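Local coordinates for protein acyl-CoA dehydrogenase (Thermus thermophilus, PDB 2Z1Q) that probably oxidises saturated acyl-CoA to the 2,3-dehydroacyl-CoA with bound FAD, passing the electrons to an acceptor, at residues Q9-W14 and E346-E350; R405-P409 and V482-I487; D488-A492 and Y513-A517; A525-P530 and V541-R546. All coordinates share one frame; numbering follows the deposited sequence.

Contact 1 of 4, residues Q9-W14 and E346-E350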
loop_
_atom_site.group_PDB
_atom_site.type_symbol
_atom_site.label_atom_id
_atom_site.label_comp_id
_atom_site.label_asym_id
_atom_site.label_seq_id
_atom_site.Cartn_x
_atom_site.Cartn_y
_atom_site.Cartn_z
ATOM N N GLN B 9 -4.920 18.299 -30.736
ATOM C CA GLN B 9 -6.210 17.696 -30.410
ATOM C C GLN B 9 -6.207 16.181 -30.558
ATOM O O GLN B 9 -6.769 15.474 -29.727
ATOM C CB GLN B 9 -7.326 18.281 -31.285
ATOM C CG GLN B 9 -7.844 19.621 -30.798
ATOM C CD GLN B 9 -9.073 20.093 -31.555
ATOM O OE1 GLN B 9 -9.760 21.016 -31.115
ATOM N NE2 GLN B 9 -9.353 19.469 -32.695
ATOM N N LYS B 10 -5.575 15.695 -31.623
ATOM C CA LYS B 10 -5.500 14.262 -31.895
ATOM C C LYS B 10 -4.973 13.497 -30.683
ATOM O O LYS B 10 -4.343 14.075 -29.798
ATOM C CB LYS B 10 -4.591 13.993 -33.107
ATOM C CG LYS B 10 -5.053 14.650 -34.409
ATOM C CD LYS B 10 -4.232 14.183 -35.610
ATOM C CE LYS B 10 -4.772 14.771 -36.913
ATOM N NZ LYS B 10 -4.131 14.176 -38.123
ATOM N N GLY B 11 -5.237 12.195 -30.645
ATOM C CA GLY B 11 -4.772 11.383 -29.536
ATOM C C GLY B 11 -3.257 11.372 -29.457
ATOM O O GLY B 11 -2.587 10.919 -30.380
ATOM N N GLY B 12 -2.719 11.880 -28.352
ATOM C CA GLY B 12 -1.278 11.926 -28.180
ATOM C C GLY B 12 -0.667 13.195 -28.739
ATOM O O GLY B 12 0.547 13.373 -28.720
ATOM N N GLY B 13 -1.516 14.084 -29.238
ATOM C CA GLY B 13 -1.033 15.331 -29.800
ATOM C C GLY B 13 -0.346 16.217 -28.783
ATOM O O GLY B 13 0.522 17.018 -29.133
ATOM N N TRP B 14 -0.734 16.082 -27.518
ATOM C CA TRP B 14 -0.145 16.880 -26.451
ATOM C C TRP B 14 1.335 16.556 -26.297
ATOM O O TRP B 14 2.065 17.239 -25.578
ATOM C CB TRP B 14 -0.861 16.610 -25.128
ATOM C CG TRP B 14 -0.961 15.156 -24.806
ATOM C CD1 TRP B 14 -1.959 14.302 -25.168
ATOM C CD2 TRP B 14 0.005 14.369 -24.104
ATOM N NE1 TRP B 14 -1.679 13.030 -24.736
ATOM C CE2 TRP B 14 -0.477 13.042 -24.080
ATOM C CE3 TRP B 14 1.233 14.656 -23.494
ATOM C CZ2 TRP B 14 0.226 11.998 -23.469
ATOM C CZ3 TRP B 14 1.935 13.616 -22.886
ATOM C CH2 TRP B 14 1.428 12.305 -22.879
ATOM N N GLU B 346 -9.869 7.152 -30.051
ATOM C CA GLU B 346 -8.869 8.160 -30.388
ATOM C C GLU B 346 -7.994 8.476 -29.177
ATOM O O GLU B 346 -6.815 8.792 -29.325
ATOM C CB GLU B 346 -9.564 9.442 -30.871
ATOM C CG GLU B 346 -8.624 10.602 -31.175
ATOM C CD GLU B 346 -7.661 10.300 -32.311
ATOM O OE1 GLU B 346 -6.749 11.119 -32.546
ATOM O OE2 GLU B 346 -7.818 9.245 -32.969
ATOM N N TYR B 347 -8.569 8.387 -27.979
ATOM C CA TYR B 347 -7.810 8.678 -26.767
ATOM C C TYR B 347 -7.587 7.469 -25.851
ATOM O O TYR B 347 -7.559 7.602 -24.621
ATOM C CB TYR B 347 -8.483 9.819 -25.992
ATOM C CG TYR B 347 -8.698 11.063 -26.827
ATOM C CD1 TYR B 347 -9.810 11.179 -27.664
ATOM C CD2 TYR B 347 -7.767 12.103 -26.825
ATOM C CE1 TYR B 347 -9.987 12.288 -28.478
ATOM C CE2 TYR B 347 -7.933 13.225 -27.642
ATOM C CZ TYR B 347 -9.048 13.304 -28.467
ATOM O OH TYR B 347 -9.214 14.381 -29.303
ATOM N N ALA B 348 -7.409 6.297 -26.460
ATOM C CA ALA B 348 -7.171 5.055 -25.727
ATOM C C ALA B 348 -5.961 5.216 -24.812
ATOM O O ALA B 348 -5.970 4.769 -23.667
ATOM C CB ALA B 348 -6.945 3.896 -26.714
ATOM N N VAL B 349 -4.921 5.868 -25.319
ATOM C CA VAL B 349 -3.718 6.091 -24.534
ATOM C C VAL B 349 -4.015 6.942 -23.305
ATOM O O VAL B 349 -3.587 6.597 -22.201
ATOM C CB VAL B 349 -2.613 6.743 -25.392
ATOM C CG1 VAL B 349 -1.396 7.054 -24.532
ATOM C CG2 VAL B 349 -2.232 5.795 -26.515
ATOM N N GLU B 350 -4.751 8.038 -23.483
ATOM C CA GLU B 350 -5.103 8.903 -22.360
ATOM C C GLU B 350 -5.941 8.133 -21.323
ATOM O O GLU B 350 -5.761 8.302 -20.115
ATOM C CB GLU B 350 -5.912 10.117 -22.842
ATOM C CG GLU B 350 -5.162 11.195 -23.630
ATOM C CD GLU B 350 -4.653 10.762 -25.005
ATOM O OE1 GLU B 350 -5.285 9.911 -25.670
ATOM O OE2 GLU B 350 -3.610 11.308 -25.431
#
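Glu350 and Trp14 meet in the buried part of this contact. Trp14 NE1 gives a hydrogen bond to Glu350 OE2, 2.7 Å long, with an N-H...O angle of 158°. The oxygen lies in the indole plane and accepts on its anti lone pair. The carboxylate stands almost square to the ring. Trp14 CG sits between the backbone N and the carbonyl carbon (chi1 51°), which points the indole at helix 348-372. Glu350 OE2 also receives a weak bond from Gly12 N, at 3.1 Å. Gly11 packs just as closely. Its CA is 3.3 Å from Glu346 O, and a side chain on it would run into that carbonyl. Gly11 N makes a nearly straight bond of 2.7 Å to Glu346 OE1; it comes from above the carboxylate plane, well off it. Tyr347 OH donates to Gln9 O at 2.7 Å, also from above the carbonyl plane.

The outer side is looser. Lys10 is exposed, and of its side chain only CB comes near Glu346 OE1. Its NZ stays 6.9 Å from that oxygen, so the opposite charges do not pair. Behind the contact, Tyr347 touches Leu326. The N-terminal segment makes a type II beta turn from Lys10 to Gly13. It docks on the start of helix 348-372, with Tyr347 as N-cap, and that helix belongs to the helical C-terminal domain of the acyl-CoA dehydrogenase fold.

Contact 2 of 4, residues R405-P409 and V482-I487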
loop_
_atom_site.group_PDB
_atom_site.type_symbol
_atom_site.label_atom_id
_atom_site.label_comp_id
_atom_site.label_asym_id
_atom_site.label_seq_id
_atom_site.Cartn_x
_atom_site.Cartn_y
_atom_site.Cartn_z
ATOM N N ARG B 405 0.635 -0.080 -18.507
ATOM C CA ARG B 405 1.944 0.541 -18.671
ATOM C C ARG B 405 2.585 0.108 -19.992
ATOM O O ARG B 405 3.335 0.872 -20.598
ATOM C CB ARG B 405 2.881 0.197 -17.505
ATOM C CG ARG B 405 2.718 1.076 -16.258
ATOM C CD ARG B 405 3.820 0.824 -15.232
ATOM N NE ARG B 405 3.829 1.864 -14.203
ATOM C CZ ARG B 405 2.959 1.937 -13.196
ATOM N NH1 ARG B 405 3.052 2.940 -12.318
ATOM N NH2 ARG B 405 2.016 1.013 -13.034
ATOM N N LEU B 406 2.306 -1.117 -20.433
ATOM C CA LEU B 406 2.872 -1.599 -21.690
ATOM C C LEU B 406 2.156 -0.982 -22.893
ATOM O O LEU B 406 2.747 -0.845 -23.971
ATOM C CB LEU B 406 2.781 -3.123 -21.767
ATOM C CG LEU B 406 3.979 -3.925 -21.249
ATOM C CD1 LEU B 406 4.518 -3.308 -19.982
ATOM C CD2 LEU B 406 3.558 -5.365 -21.011
ATOM N N LEU B 407 0.893 -0.603 -22.699
ATOM C CA LEU B 407 0.094 -0.014 -23.769
ATOM C C LEU B 407 0.373 1.466 -24.028
ATOM O O LEU B 407 0.378 1.909 -25.175
ATOM C CB LEU B 407 -1.400 -0.196 -23.470
ATOM C CG LEU B 407 -2.110 -1.507 -23.840
ATOM C CD1 LEU B 407 -1.331 -2.704 -23.317
ATOM C CD2 LEU B 407 -3.520 -1.494 -23.263
ATOM N N ILE B 408 0.599 2.228 -22.966
ATOM C CA ILE B 408 0.852 3.657 -23.093
ATOM C C ILE B 408 1.972 3.994 -24.086
ATOM O O ILE B 408 1.779 4.803 -24.992
ATOM C CB ILE B 408 1.144 4.274 -21.700
ATOM C CG1 ILE B 408 -0.107 4.134 -20.823
ATOM C CG2 ILE B 408 1.552 5.723 -21.838
ATOM C CD1 ILE B 408 0.098 4.431 -19.351
ATOM N N PRO B 409 3.154 3.376 -23.932
ATOM C CA PRO B 409 4.268 3.646 -24.846
ATOM C C PRO B 409 3.964 3.242 -26.291
ATOM O O PRO B 409 4.718 3.580 -27.208
ATOM C CB PRO B 409 5.409 2.825 -24.247
ATOM C CG PRO B 409 5.085 2.833 -22.784
ATOM C CD PRO B 409 3.605 2.552 -22.802
ATOM N N VAL B 482 9.249 4.414 -19.412
ATOM C CA VAL B 482 8.759 5.368 -20.411
ATOM C C VAL B 482 7.310 5.779 -20.112
ATOM O O VAL B 482 6.981 6.962 -20.169
ATOM C CB VAL B 482 8.861 4.776 -21.841
ATOM C CG1 VAL B 482 8.103 5.651 -22.830
ATOM C CG2 VAL B 482 10.316 4.696 -22.254
ATOM N N ALA B 483 6.456 4.812 -19.776
ATOM C CA ALA B 483 5.054 5.086 -19.456
ATOM C C ALA B 483 4.904 5.988 -18.233
ATOM O O ALA B 483 4.060 6.881 -18.214
ATOM C CB ALA B 483 4.286 3.761 -19.248
ATOM N N ASP B 484 5.732 5.769 -17.216
ATOM C CA ASP B 484 5.689 6.589 -16.010
ATOM C C ASP B 484 6.045 8.053 -16.309
ATOM O O ASP B 484 5.558 8.968 -15.648
ATOM C CB ASP B 484 6.609 6.005 -14.938
ATOM C CG ASP B 484 6.066 4.706 -14.362
ATOM O OD1 ASP B 484 4.833 4.641 -14.165
ATOM O OD2 ASP B 484 6.847 3.759 -14.109
ATOM N N ILE B 485 6.876 8.276 -17.317
ATOM C CA ILE B 485 7.236 9.644 -17.667
ATOM C C ILE B 485 6.048 10.281 -18.394
ATOM O O ILE B 485 5.661 11.412 -18.088
ATOM C CB ILE B 485 8.500 9.661 -18.542
ATOM C CG1 ILE B 485 9.631 8.970 -17.774
ATOM C CG2 ILE B 485 8.898 11.098 -18.876
ATOM C CD1 ILE B 485 10.927 8.877 -18.516
ATOM N N LEU B 486 5.447 9.528 -19.317
ATOM C CA LEU B 486 4.289 10.007 -20.070
ATOM C C LEU B 486 3.134 10.321 -19.120
ATOM O O LEU B 486 2.425 11.316 -19.306
ATOM C CB LEU B 486 3.862 8.956 -21.111
ATOM C CG LEU B 486 4.872 8.718 -22.240
ATOM C CD1 LEU B 486 4.459 7.511 -23.075
ATOM C CD2 LEU B 486 4.967 9.965 -23.108
ATOM N N ILE B 487 2.967 9.484 -18.094
ATOM C CA ILE B 487 1.914 9.682 -17.095
ATOM C C ILE B 487 2.117 10.973 -16.312
ATOM O O ILE B 487 1.176 11.747 -16.137
ATOM C CB ILE B 487 1.869 8.515 -16.071
ATOM C CG1 ILE B 487 1.428 7.238 -16.788
ATOM C CG2 ILE B 487 0.963 8.886 -14.877
ATOM C CD1 ILE B 487 1.539 5.978 -15.976
#
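The guanidinium of Arg405 meets the carboxylate of Asp484 at its edge, with OD1 slightly tilted from the guanidinium plane. The two planes are steeply turned against each other. Val356 of helix 348-372 also touches the arginine. Arg405 grips side-on, with NE and NH1 both bonded to Asp484 OD1. The NE to OD1 distance is 3.0 Å and the NH1 to OD1 distance 3.1 Å. Neither bond is straight: the N-H...O angles are 142° and 136°. Asp484 OD1 takes both on its syn side, somewhat out of the carboxylate plane. Arg405 NH1 also makes a salt bridge to Glu360, so the arginine serves two acids. A methionine here would probably leave Asp484 and Glu360 without the positive charge they share.

The rest of the contact is apolar. Ile408 splits its two branches. CG2, anti to the backbone N, reaches Leu486 CD1 at 3.6 Å. CG1, beside the backbone N (chi1 -64°), carries CD1 to within 4.0 Å of Ile487 CD1. Pro409 CG rests on Ala483 CB at 3.7 Å and also touches Val482 CG1. The small Ala483 lets its CB come 3.3 Å from Arg405 O, so the two backbones lie close. Leu412 of helix 410-413 touches Val482 and Leu486. Next to the contact, Leu406 touches FAD and packs on Leu301 of the second subunit. The arrangement fastens the end of helix 401-407 to helix 476-502 in the helical C-terminal part of the fold, beside an FAD pocket at the dimer interface.

Contact 3 of 4, residues D488-A492 and Y513-A517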
loop_
_atom_site.group_PDB
_atom_site.type_symbol
_atom_site.label_atom_id
_atom_site.label_comp_id
_atom_site.label_asym_id
_atom_site.label_seq_id
_atom_site.Cartn_x
_atom_site.Cartn_y
_atom_site.Cartn_z
ATOM N N ASP B 488 3.333 11.197 -15.821
ATOM C CA ASP B 488 3.615 12.403 -15.041
ATOM C C ASP B 488 3.591 13.649 -15.904
ATOM O O ASP B 488 3.304 14.740 -15.428
ATOM C CB ASP B 488 4.973 12.302 -14.353
ATOM C CG ASP B 488 4.904 11.565 -13.039
ATOM O OD1 ASP B 488 5.933 10.993 -12.620
ATOM O OD2 ASP B 488 3.826 11.564 -12.414
ATOM N N ALA B 489 3.911 13.473 -17.176
ATOM C CA ALA B 489 3.927 14.586 -18.103
ATOM C C ALA B 489 2.485 15.036 -18.297
ATOM O O ALA B 489 2.147 16.181 -18.010
ATOM C CB ALA B 489 4.544 14.150 -19.441
ATOM N N TYR B 490 1.640 14.122 -18.764
ATOM C CA TYR B 490 0.235 14.433 -18.993
ATOM C C TYR B 490 -0.414 14.988 -17.731
ATOM O O TYR B 490 -1.090 16.009 -17.773
ATOM C CB TYR B 490 -0.501 13.178 -19.464
ATOM C CG TYR B 490 -1.922 13.418 -19.900
ATOM C CD1 TYR B 490 -2.987 13.022 -19.098
ATOM C CD2 TYR B 490 -2.210 14.036 -21.125
ATOM C CE1 TYR B 490 -4.299 13.226 -19.489
ATOM C CE2 TYR B 490 -3.527 14.248 -21.528
ATOM C CZ TYR B 490 -4.565 13.838 -20.698
ATOM O OH TYR B 490 -5.873 14.039 -21.051
ATOM N N ALA B 491 -0.178 14.331 -16.600
ATOM C CA ALA B 491 -0.745 14.773 -15.329
ATOM C C ALA B 491 -0.252 16.157 -14.911
ATOM O O ALA B 491 -1.051 17.018 -14.551
ATOM C CB ALA B 491 -0.425 13.766 -14.228
ATOM N N ALA B 492 1.062 16.364 -14.950
ATOM C CA ALA B 492 1.625 17.653 -14.543
ATOM C C ALA B 492 1.114 18.772 -15.423
ATOM O O ALA B 492 0.669 19.806 -14.939
ATOM C CB ALA B 492 3.157 17.612 -14.587
ATOM N N TYR B 513 3.386 18.686 -7.326
ATOM C CA TYR B 513 3.332 17.501 -8.172
ATOM C C TYR B 513 4.447 17.522 -9.217
ATOM O O TYR B 513 5.136 16.514 -9.437
ATOM C CB TYR B 513 1.958 17.424 -8.855
ATOM C CG TYR B 513 1.766 16.166 -9.651
ATOM C CD1 TYR B 513 1.260 15.017 -9.047
ATOM C CD2 TYR B 513 2.188 16.085 -10.977
ATOM C CE1 TYR B 513 1.185 13.822 -9.730
ATOM C CE2 TYR B 513 2.120 14.875 -11.680
ATOM C CZ TYR B 513 1.620 13.745 -11.035
ATOM O OH TYR B 513 1.600 12.508 -11.628
ATOM N N LEU B 514 4.617 18.675 -9.853
ATOM C CA LEU B 514 5.638 18.874 -10.875
ATOM C C LEU B 514 7.056 18.544 -10.377
ATOM O O LEU B 514 7.768 17.744 -10.993
ATOM C CB LEU B 514 5.586 20.323 -11.368
ATOM C CG LEU B 514 6.694 20.752 -12.329
ATOM C CD1 LEU B 514 6.697 19.817 -13.519
ATOM C CD2 LEU B 514 6.486 22.193 -12.777
ATOM N N ALA B 515 7.464 19.159 -9.267
ATOM C CA ALA B 515 8.797 18.927 -8.703
ATOM C C ALA B 515 9.071 17.437 -8.514
ATOM O O ALA B 515 10.097 16.919 -8.962
ATOM C CB ALA B 515 8.941 19.651 -7.365
ATOM N N GLN B 516 8.151 16.751 -7.846
ATOM C CA GLN B 516 8.310 15.326 -7.605
ATOM C C GLN B 516 8.326 14.507 -8.887
ATOM O O GLN B 516 9.077 13.542 -8.997
ATOM C CB GLN B 516 7.203 14.850 -6.674
ATOM C CG GLN B 516 7.352 15.401 -5.275
ATOM C CD GLN B 516 6.200 15.031 -4.375
ATOM O OE1 GLN B 516 5.066 15.471 -4.573
ATOM N NE2 GLN B 516 6.482 14.210 -3.377
ATOM N N ALA B 517 7.506 14.896 -9.859
ATOM C CA ALA B 517 7.454 14.191 -11.134
ATOM C C ALA B 517 8.800 14.278 -11.850
ATOM O O ALA B 517 9.224 13.322 -12.512
ATOM C CB ALA B 517 6.360 14.781 -12.015
HETATM O O HOH W 1 8.199 10.797 -13.916
#
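Tyr513 and Asp488 are brought together by their first torsions. Tyr513 CG lies anti to the backbone N (chi1 -175°), which sends the ring across to helix 476-502. Asp488 CG stands beside its own backbone N (chi1 -84°) and points at helix 505-528. Tyr513 OH then comes 2.5 Å from Asp488 OD2, a very short approach that counts at most as a weak hydrogen bond. The ring and the carboxylate are steeply inclined to each other. Asp488 OD2 also makes a salt bridge to Arg520, which probably helps to keep the buried acid charged. The other oxygen, OD1, accepts from a water at 2.6 Å, and this water donates as well to Ala517 O. Both ends of the carboxylate are thus held.

Alanines make room for the ring. Ala491 CB is 3.8 Å from Tyr513 CE2, and Ala492 CB is 4.0 Å from Tyr513 CD2. Ala517 CB packs on Asp488 CG at 3.7 Å. A valine in place of Tyr513 would probably leave Asp488 without its hydroxyl neighbour and open a gap beside Ala491 and Ala492. Leu357 of helix 348-372 touches both Ala491 and Tyr513. The N-to-C directions of the two segments are 167° apart, nearly antiparallel, with axes 10.0 Å from each other. They belong to consecutive helices, 476-502 and 505-528, which form an antiparallel helical hairpin in the C-terminal domain.

Contact 4 of 4, residues A525-P530 and V541-R546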
loop_
_atom_site.group_PDB
_atom_site.type_symbol
_atom_site.label_atom_id
_atom_site.label_comp_id
_atom_site.label_asym_id
_atom_site.label_seq_id
_atom_site.Cartn_x
_atom_site.Cartn_y
_atom_site.Cartn_z
ATOM N N ALA B 525 14.370 7.301 -15.896
ATOM C CA ALA B 525 15.106 7.293 -17.162
ATOM C C ALA B 525 16.496 6.709 -16.924
ATOM O O ALA B 525 16.971 5.857 -17.678
ATOM C CB ALA B 525 15.211 8.725 -17.739
ATOM N N LEU B 526 17.146 7.152 -15.857
ATOM C CA LEU B 526 18.480 6.663 -15.554
ATOM C C LEU B 526 18.527 5.222 -15.069
ATOM O O LEU B 526 19.600 4.616 -15.035
ATOM C CB LEU B 526 19.151 7.570 -14.521
ATOM C CG LEU B 526 19.392 9.002 -14.995
ATOM C CD1 LEU B 526 19.841 9.866 -13.820
ATOM C CD2 LEU B 526 20.427 8.996 -16.112
ATOM N N SER B 527 17.379 4.666 -14.694
ATOM C CA SER B 527 17.352 3.294 -14.210
ATOM C C SER B 527 17.168 2.302 -15.354
ATOM O O SER B 527 17.338 1.096 -15.167
ATOM C CB SER B 527 16.235 3.107 -13.173
ATOM O OG SER B 527 14.952 3.188 -13.771
ATOM N N VAL B 528 16.823 2.810 -16.536
ATOM C CA VAL B 528 16.638 1.943 -17.700
ATOM C C VAL B 528 17.517 2.319 -18.882
ATOM O O VAL B 528 17.501 1.644 -19.910
ATOM C CB VAL B 528 15.155 1.915 -18.175
ATOM C CG1 VAL B 528 14.268 1.364 -17.072
ATOM C CG2 VAL B 528 14.703 3.308 -18.598
ATOM N N LEU B 529 18.294 3.384 -18.744
ATOM C CA LEU B 529 19.163 3.830 -19.824
ATOM C C LEU B 529 20.402 2.945 -20.020
ATOM O O LEU B 529 20.770 2.624 -21.153
ATOM C CB LEU B 529 19.555 5.289 -19.590
ATOM C CG LEU B 529 19.066 6.308 -20.629
ATOM C CD1 LEU B 529 17.907 5.773 -21.467
ATOM C CD2 LEU B 529 18.658 7.560 -19.892
ATOM N N PRO B 530 21.056 2.539 -18.922
ATOM C CA PRO B 530 22.243 1.683 -19.023
ATOM C C PRO B 530 21.911 0.413 -19.814
ATOM O O PRO B 530 22.813 -0.302 -20.277
ATOM C CB PRO B 530 22.573 1.380 -17.560
ATOM C CG PRO B 530 22.089 2.608 -16.839
ATOM C CD PRO B 530 20.774 2.896 -17.518
ATOM N N VAL B 541 24.215 10.402 -23.246
ATOM C CA VAL B 541 22.781 10.211 -23.048
ATOM C C VAL B 541 22.397 10.528 -21.604
ATOM O O VAL B 541 21.378 11.178 -21.358
ATOM C CB VAL B 541 22.369 8.753 -23.367
ATOM C CG1 VAL B 541 20.874 8.557 -23.122
ATOM C CG2 VAL B 541 22.735 8.416 -24.813
ATOM N N TYR B 542 23.209 10.080 -20.648
ATOM C CA TYR B 542 22.908 10.335 -19.242
ATOM C C TYR B 542 22.859 11.833 -18.942
ATOM O O TYR B 542 21.993 12.296 -18.193
ATOM C CB TYR B 542 23.937 9.653 -18.319
ATOM C CG TYR B 542 24.050 8.146 -18.475
ATOM C CD1 TYR B 542 22.990 7.375 -18.970
ATOM C CD2 TYR B 542 25.219 7.483 -18.096
ATOM C CE1 TYR B 542 23.099 5.974 -19.079
ATOM C CE2 TYR B 542 25.337 6.096 -18.201
ATOM C CZ TYR B 542 24.281 5.349 -18.689
ATOM O OH TYR B 542 24.435 3.984 -18.777
ATOM N N SER B 543 23.779 12.597 -19.520
ATOM C CA SER B 543 23.785 14.033 -19.292
ATOM C C SER B 543 22.546 14.658 -19.933
ATOM O O SER B 543 21.981 15.611 -19.403
ATOM C CB SER B 543 25.049 14.667 -19.877
ATOM O OG SER B 543 26.201 14.206 -19.191
ATOM N N ALA B 544 22.106 14.120 -21.064
ATOM C CA ALA B 544 20.927 14.683 -21.707
ATOM C C ALA B 544 19.683 14.412 -20.871
ATOM O O ALA B 544 18.804 15.269 -20.762
ATOM C CB ALA B 544 20.756 14.111 -23.095
ATOM N N ALA B 545 19.615 13.223 -20.280
ATOM C CA ALA B 545 18.475 12.860 -19.452
ATOM C C ALA B 545 18.405 13.779 -18.234
ATOM O O ALA B 545 17.319 14.147 -17.783
ATOM C CB ALA B 545 18.591 11.396 -19.014
ATOM N N ARG B 546 19.562 14.167 -17.709
ATOM C CA ARG B 546 19.597 15.037 -16.538
ATOM C C ARG B 546 19.170 16.461 -16.847
ATOM O O ARG B 546 18.425 17.071 -16.081
ATOM C CB ARG B 546 20.996 15.064 -15.918
ATOM C CG ARG B 546 21.485 13.709 -15.438
ATOM C CD ARG B 546 22.717 13.843 -14.550
ATOM N NE ARG B 546 23.250 12.539 -14.158
ATOM C CZ ARG B 546 23.970 11.755 -14.955
ATOM N NH1 ARG B 546 24.405 10.581 -14.511
ATOM N NH2 ARG B 546 24.271 12.151 -16.188
#
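Leu529 and Tyr542 make the closest carbon-to-carbon approach here, CB to CE1 at 3.6 Å. The methylene comes in at the edge of the phenol ring. Leu529 also reaches along the other helix: its CG is 3.8 Å from Val541 CG1, and its CD2 is 3.9 Å from Ala545 CB. Leu526 CD2 meets both Tyr542 CD1 and Ala545 CB at 4.2 Å, so the leucine methyl touches both ring and alanine. Pro530 closes the far end. Its CG lies 3.3 Å from Tyr542 OH, and its CA is as near. No hydrogen bond crosses the contact, so the fit is one of shape.

This is the junction of two consecutive helices, 505-528 and 535-547, joined by a short connection in the C-terminal helical domain. The small Ala525 and Ala545 face each other across it, with their CB atoms 4.5 Å apart.

Tyr542 owes its place to its first torsion: CG lies anti to the carbonyl carbon (chi1 -58°), and the ring extends toward Pro530. Val533, in the connection between the helices, touches both Val541 and Tyr542. Helix 445-468 backs the contact, where Val460 touches Leu529 and Leu463 touches Val541. Gly554 of the second subunit packs on Pro530, and Pro553 of that subunit on Tyr542.

The four contacts follow one another along the chain. Contacts 1 and 2 have centres 13 Å apart and touch through Trp14 with Leu486 O and Val349 with Ile408 O. Contact 1 also touches contact 3, where Trp14 meets Tyr490. Contacts 2 and 3 lie on successive parts of helix 476-502, their centres again 13 Å apart. Contacts 3 and 4 share helix 505-528, with centres 18 Å apart. Contact 4 is the most remote, its centre 26 Å from that of contact 1. Together they tie the N-terminal segment and helices 348-372 and 401-407 to the later helices, one block that meets FAD and the second subunit at contact 2 and that subunit again at contact 4.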